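Local coordinates for protein CurH (Lyngbya majuscula, PDB 3KG7) that probably catalyses the removal of water from beta-hydroxyacyl intermediates, as the double-hotdog dehydratase domain of the curacin polyketide synthase, at residues V163-W175 / L183-L195. Residues are numbered along the deposited sequence; the frame is centred on the assembly and turned at random.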
loop_
_atom_site.group_PDB
_atom_site.type_symbol
_atom_site.label_atom_id
_atom_site.label_comp_id
_atom_site.label_asym_id
_atom_site.label_seq_id
_atom_site.Cartn_x
_atom_site.Cartn_y
_atom_site.Cartn_z
ATOM N N VAL C 163 31.867 -3.070 -14.679
ATOM C CA VAL C 163 31.880 -4.246 -15.555
ATOM C C VAL C 163 30.460 -4.672 -15.897
ATOM O O VAL C 163 29.632 -4.899 -15.008
ATOM C CB VAL C 163 32.665 -5.461 -14.954
ATOM C CG1 VAL C 163 32.781 -6.598 -15.974
ATOM C CG2 VAL C 163 34.057 -5.058 -14.480
ATOM N N TYR C 164 30.195 -4.773 -17.196
ATOM C CA TYR C 164 28.897 -5.185 -17.711
ATOM C C TYR C 164 28.913 -6.679 -18.032
ATOM O O TYR C 164 29.611 -7.112 -18.944
ATOM C CB TYR C 164 28.539 -4.386 -18.974
ATOM C CG TYR C 164 28.252 -2.902 -18.780
ATOM C CD1 TYR C 164 29.113 -1.933 -19.301
ATOM C CD2 TYR C 164 27.109 -2.467 -18.107
ATOM C CE1 TYR C 164 28.852 -0.567 -19.143
ATOM C CE2 TYR C 164 26.835 -1.096 -17.945
ATOM C CZ TYR C 164 27.714 -0.160 -18.467
ATOM O OH TYR C 164 27.460 1.185 -18.314
ATOM N N GLY C 165 28.149 -7.462 -17.276
ATOM C CA GLY C 165 28.005 -8.890 -17.542
ATOM C C GLY C 165 27.044 -9.181 -18.688
ATOM O O GLY C 165 26.412 -8.260 -19.218
ATOM N N PRO C 166 26.921 -10.469 -19.072
ATOM C CA PRO C 166 26.114 -10.973 -20.194
ATOM C C PRO C 166 24.722 -10.347 -20.348
ATOM O O PRO C 166 24.261 -10.124 -21.475
ATOM C CB PRO C 166 25.979 -12.464 -19.868
ATOM C CG PRO C 166 27.240 -12.792 -19.189
ATOM C CD PRO C 166 27.614 -11.572 -18.379
HETATM N N MSE C 167 24.071 -10.071 -19.220
HETATM C CA MSE C 167 22.708 -9.557 -19.204
HETATM C C MSE C 167 22.643 -8.039 -19.351
HETATM O O MSE C 167 21.549 -7.458 -19.398
HETATM C CB MSE C 167 22.012 -10.008 -17.927
HETATM C CG MSE C 167 21.177 -11.244 -18.112
HETATM SE SE MSE C 167 20.646 -12.039 -16.412
HETATM C CE MSE C 167 21.721 -13.675 -16.457
ATOM N N LEU C 168 23.818 -7.412 -19.422
ATOM C CA LEU C 168 23.943 -5.964 -19.592
ATOM C C LEU C 168 24.594 -5.605 -20.928
ATOM O O LEU C 168 24.639 -4.434 -21.315
ATOM C CB LEU C 168 24.754 -5.355 -18.439
ATOM C CG LEU C 168 24.094 -4.785 -17.171
ATOM C CD1 LEU C 168 23.369 -3.476 -17.437
ATOM C CD2 LEU C 168 23.174 -5.773 -16.492
ATOM N N GLN C 169 25.091 -6.616 -21.633
ATOM C CA GLN C 169 25.790 -6.404 -22.901
ATOM C C GLN C 169 24.823 -6.152 -24.052
ATOM O O GLN C 169 24.591 -7.023 -24.897
ATOM C CB GLN C 169 26.729 -7.571 -23.188
ATOM C CG GLN C 169 28.022 -7.473 -22.396
ATOM C CD GLN C 169 28.761 -8.785 -22.298
ATOM O OE1 GLN C 169 28.154 -9.856 -22.267
ATOM N NE2 GLN C 169 30.082 -8.710 -22.233
ATOM N N ALA C 170 24.265 -4.944 -24.068
ATOM C CA ALA C 170 23.240 -4.552 -25.037
ATOM C C ALA C 170 23.812 -3.764 -26.208
ATOM O O ALA C 170 23.105 -3.496 -27.177
ATOM C CB ALA C 170 22.137 -3.746 -24.346
ATOM N N VAL C 171 25.084 -3.391 -26.113
ATOM C CA VAL C 171 25.720 -2.586 -27.146
ATOM C C VAL C 171 26.262 -3.469 -28.269
ATOM O O VAL C 171 27.323 -4.089 -28.139
ATOM C CB VAL C 171 26.839 -1.695 -26.574
ATOM C CG1 VAL C 171 27.353 -0.747 -27.637
ATOM C CG2 VAL C 171 26.339 -0.923 -25.360
ATOM N N ARG C 172 25.520 -3.517 -29.372
ATOM C CA ARG C 172 25.910 -4.306 -30.535
ATOM C C ARG C 172 27.091 -3.682 -31.289
ATOM O O ARG C 172 28.036 -4.384 -31.661
ATOM C CB ARG C 172 24.716 -4.519 -31.471
ATOM C CG ARG C 172 24.837 -5.769 -32.335
ATOM C CD ARG C 172 23.580 -6.046 -33.160
ATOM N NE ARG C 172 23.487 -7.464 -33.520
ATOM C CZ ARG C 172 24.087 -8.028 -34.567
ATOM N NH1 ARG C 172 24.833 -7.306 -35.395
ATOM N NH2 ARG C 172 23.938 -9.327 -34.790
ATOM N N GLN C 173 27.035 -2.369 -31.506
ATOM C CA GLN C 173 28.088 -1.658 -32.237
ATOM C C GLN C 173 28.220 -0.215 -31.756
ATOM O O GLN C 173 27.234 0.410 -31.363
ATOM C CB GLN C 173 27.808 -1.699 -33.744
ATOM C CG GLN C 173 29.024 -1.446 -34.631
ATOM C CD GLN C 173 29.986 -2.619 -34.676
ATOM O OE1 GLN C 173 29.576 -3.778 -34.593
ATOM N NE2 GLN C 173 31.276 -2.323 -34.812
ATOM N N ALA C 174 29.441 0.307 -31.790
ATOM C CA ALA C 174 29.704 1.677 -31.369
ATOM C C ALA C 174 30.484 2.459 -32.426
ATOM O O ALA C 174 31.423 1.936 -33.029
ATOM C CB ALA C 174 30.446 1.681 -30.047
ATOM N N TRP C 175 30.081 3.707 -32.653
ATOM C CA TRP C 175 30.813 4.607 -33.540
ATOM C C TRP C 175 31.193 5.884 -32.796
ATOM O O TRP C 175 30.507 6.291 -31.857
ATOM C CB TRP C 175 29.978 4.953 -34.773
ATOM C CG TRP C 175 29.615 3.783 -35.651
ATOM C CD1 TRP C 175 30.302 3.333 -36.743
ATOM C CD2 TRP C 175 28.460 2.936 -35.527
ATOM N NE1 TRP C 175 29.657 2.254 -37.300
ATOM C CE2 TRP C 175 28.524 1.988 -36.573
ATOM C CE3 TRP C 175 27.380 2.886 -34.636
ATOM C CZ2 TRP C 175 27.550 0.997 -36.748
ATOM C CZ3 TRP C 175 26.412 1.900 -34.813
ATOM C CH2 TRP C 175 26.505 0.971 -35.862
ATOM N N LEU C 183 25.582 4.720 -30.638
ATOM C CA LEU C 183 25.525 3.335 -30.158
ATOM C C LEU C 183 24.366 2.570 -30.799
ATOM O O LEU C 183 23.230 3.051 -30.818
ATOM C CB LEU C 183 25.361 3.289 -28.632
ATOM C CG LEU C 183 26.511 3.708 -27.711
ATOM C CD1 LEU C 183 26.030 3.896 -26.279
ATOM C CD2 LEU C 183 27.641 2.701 -27.754
ATOM N N GLU C 184 24.656 1.380 -31.321
ATOM C CA GLU C 184 23.609 0.470 -31.785
ATOM C C GLU C 184 23.257 -0.486 -30.649
ATOM O O GLU C 184 24.115 -1.235 -30.171
ATOM C CB GLU C 184 24.063 -0.300 -33.031
ATOM C CG GLU C 184 23.006 -1.235 -33.622
ATOM C CD GLU C 184 23.464 -1.915 -34.906
ATOM O OE1 GLU C 184 23.805 -1.202 -35.877
ATOM O OE2 GLU C 184 23.474 -3.165 -34.946
ATOM N N ILE C 185 21.996 -0.452 -30.223
ATOM C CA ILE C 185 21.565 -1.164 -29.024
ATOM C C ILE C 185 20.486 -2.200 -29.332
ATOM O O ILE C 185 19.531 -1.909 -30.054
ATOM C CB ILE C 185 21.088 -0.169 -27.945
ATOM C CG1 ILE C 185 22.272 0.670 -27.457
ATOM C CG2 ILE C 185 20.444 -0.892 -26.778
ATOM C CD1 ILE C 185 21.875 2.001 -26.858
ATOM N N GLU C 186 20.662 -3.404 -28.784
ATOM C CA GLU C 186 19.721 -4.514 -28.937
ATOM C C GLU C 186 19.492 -5.200 -27.584
ATOM O O GLU C 186 20.237 -4.961 -26.633
ATOM C CB GLU C 186 20.245 -5.530 -29.966
ATOM C CG GLU C 186 21.471 -6.336 -29.497
ATOM C CD GLU C 186 21.782 -7.552 -30.370
ATOM O OE1 GLU C 186 20.853 -8.103 -31.004
ATOM O OE2 GLU C 186 22.965 -7.966 -30.408
ATOM N N VAL C 187 18.464 -6.046 -27.513
ATOM C CA VAL C 187 18.140 -6.813 -26.310
ATOM C C VAL C 187 19.169 -7.934 -26.130
ATOM O O VAL C 187 19.244 -8.835 -26.975
ATOM C CB VAL C 187 16.724 -7.454 -26.416
ATOM C CG1 VAL C 187 16.426 -8.365 -25.214
ATOM C CG2 VAL C 187 15.634 -6.380 -26.592
ATOM N N PRO C 188 19.963 -7.894 -25.034
ATOM C CA PRO C 188 20.934 -8.969 -24.823
ATOM C C PRO C 188 20.241 -10.323 -24.769
ATOM O O PRO C 188 19.206 -10.465 -24.110
ATOM C CB PRO C 188 21.551 -8.628 -23.461
ATOM C CG PRO C 188 21.334 -7.174 -23.298
ATOM C CD PRO C 188 20.016 -6.890 -23.956
ATOM N N LYS C 189 20.808 -11.300 -25.470
ATOM C CA LYS C 189 20.234 -12.643 -25.555
ATOM C C LYS C 189 19.941 -13.237 -24.170
ATOM O O LYS C 189 18.912 -13.885 -23.973
ATOM C CB LYS C 189 21.162 -13.557 -26.356
ATOM C CG LYS C 189 20.668 -14.986 -26.522
ATOM C CD LYS C 189 21.838 -15.941 -26.720
ATOM C CE LYS C 189 21.403 -17.383 -26.593
ATOM N NZ LYS C 189 22.571 -18.260 -26.355
ATOM N N ALA C 190 20.843 -12.989 -23.222
ATOM C CA ALA C 190 20.690 -13.462 -21.850
ATOM C C ALA C 190 19.532 -12.786 -21.114
ATOM O O ALA C 190 18.950 -13.358 -20.197
ATOM C CB ALA C 190 21.991 -13.267 -21.085
ATOM N N LEU C 191 19.191 -11.575 -21.541
ATOM C CA LEU C 191 18.154 -10.775 -20.892
ATOM C C LEU C 191 16.750 -11.020 -21.445
ATOM O O LEU C 191 15.771 -10.891 -20.716
ATOM C CB LEU C 191 18.514 -9.290 -20.996
ATOM C CG LEU C 191 17.834 -8.308 -20.038
ATOM C CD1 LEU C 191 18.344 -8.471 -18.611
ATOM C CD2 LEU C 191 18.048 -6.888 -20.532
ATOM N N ALA C 192 16.665 -11.381 -22.725
ATOM C CA ALA C 192 15.388 -11.559 -23.446
ATOM C C ALA C 192 14.198 -12.123 -22.645
ATOM O O ALA C 192 13.090 -11.605 -22.757
ATOM C CB ALA C 192 15.606 -12.375 -24.729
ATOM N N PHE C 193 14.427 -13.164 -21.842
ATOM C CA PHE C 193 13.361 -13.833 -21.076
ATOM C C PHE C 193 12.735 -12.951 -20.003
ATOM O O PHE C 193 11.591 -13.165 -19.594
ATOM C CB PHE C 193 13.900 -15.100 -20.402
ATOM C CG PHE C 193 12.914 -15.778 -19.467
ATOM C CD1 PHE C 193 12.112 -16.824 -19.919
ATOM C CD2 PHE C 193 12.800 -15.381 -18.131
ATOM C CE1 PHE C 193 11.211 -17.467 -19.058
ATOM C CE2 PHE C 193 11.892 -16.010 -17.264
ATOM C CZ PHE C 193 11.103 -17.062 -17.727
ATOM N N GLN C 194 13.499 -11.980 -19.528
ATOM C CA GLN C 194 13.087 -11.161 -18.386
ATOM C C GLN C 194 12.186 -9.991 -18.764
ATOM O O GLN C 194 11.590 -9.355 -17.890
ATOM C CB GLN C 194 14.313 -10.627 -17.633
ATOM C CG GLN C 194 15.321 -11.708 -17.249
ATOM C CD GLN C 194 16.237 -11.285 -16.119
ATOM O OE1 GLN C 194 15.783 -11.027 -15.005
ATOM N NE2 GLN C 194 17.536 -11.227 -16.397
ATOM N N LEU C 195 12.097 -9.692 -20.057
ATOM C CA LEU C 195 11.297 -8.564 -20.502
ATOM C C LEU C 195 9.807 -8.874 -20.369
ATOM O O LEU C 195 9.386 -10.017 -20.563
ATOM C CB LEU C 195 11.681 -8.146 -21.921
ATOM C CG LEU C 195 13.137 -7.700 -22.106
ATOM C CD1 LEU C 195 13.338 -7.014 -23.439
ATOM C CD2 LEU C 195 13.579 -6.774 -20.999
#
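Val-171 and Ala-174 pair with Ile-185 and Leu-183 as the two strands of an antiparallel beta hairpin, its register broken by a classic bulge in which Arg-172 and Gln-173 both face Glu-184. The carbonyl of Glu-184 takes the N-H of Arg-172 at 2.8 Å (Arg-172 N to Glu-184 O) and, weakly, that of Gln-173, while Glu-184 N returns a nearly straight bond to Gln-173 O. On the face of Val-171 and Ala-174, Leu-183 CD2 touches Val-171 CG1 (3.5 Å) and, a little farther off, the methyl of Ala-174.

Gln-173 and Glu-184 point to the other face, where Arg-172 and Glu-186 also bring their charges. With CG anti to the backbone N (chi1 -155°), Arg-172 runs beside the extended Glu-184, and its NE forms a salt bridge with Glu-186 OE2, 3.2 Å away, though the hydrogen bond within it is weak. A glutamine in place of Glu-186 would probably leave Arg-172 NE without its charged mate, close to the like charge of Arg-243. Glu-184 OE1 lies at the edge of the Trp-175 ring, 3.5 Å from CH2.

Beyond the strands, Pro-188 packs on Ala-170 CB, and Met-167, a selenomethionine, lays CG on Ala-190 CB. Backbone bonds thus fix the hairpin of this hotdog half, while Arg-172 probably offsets the charge of Glu-186 directly and that of Glu-184 only at longer range.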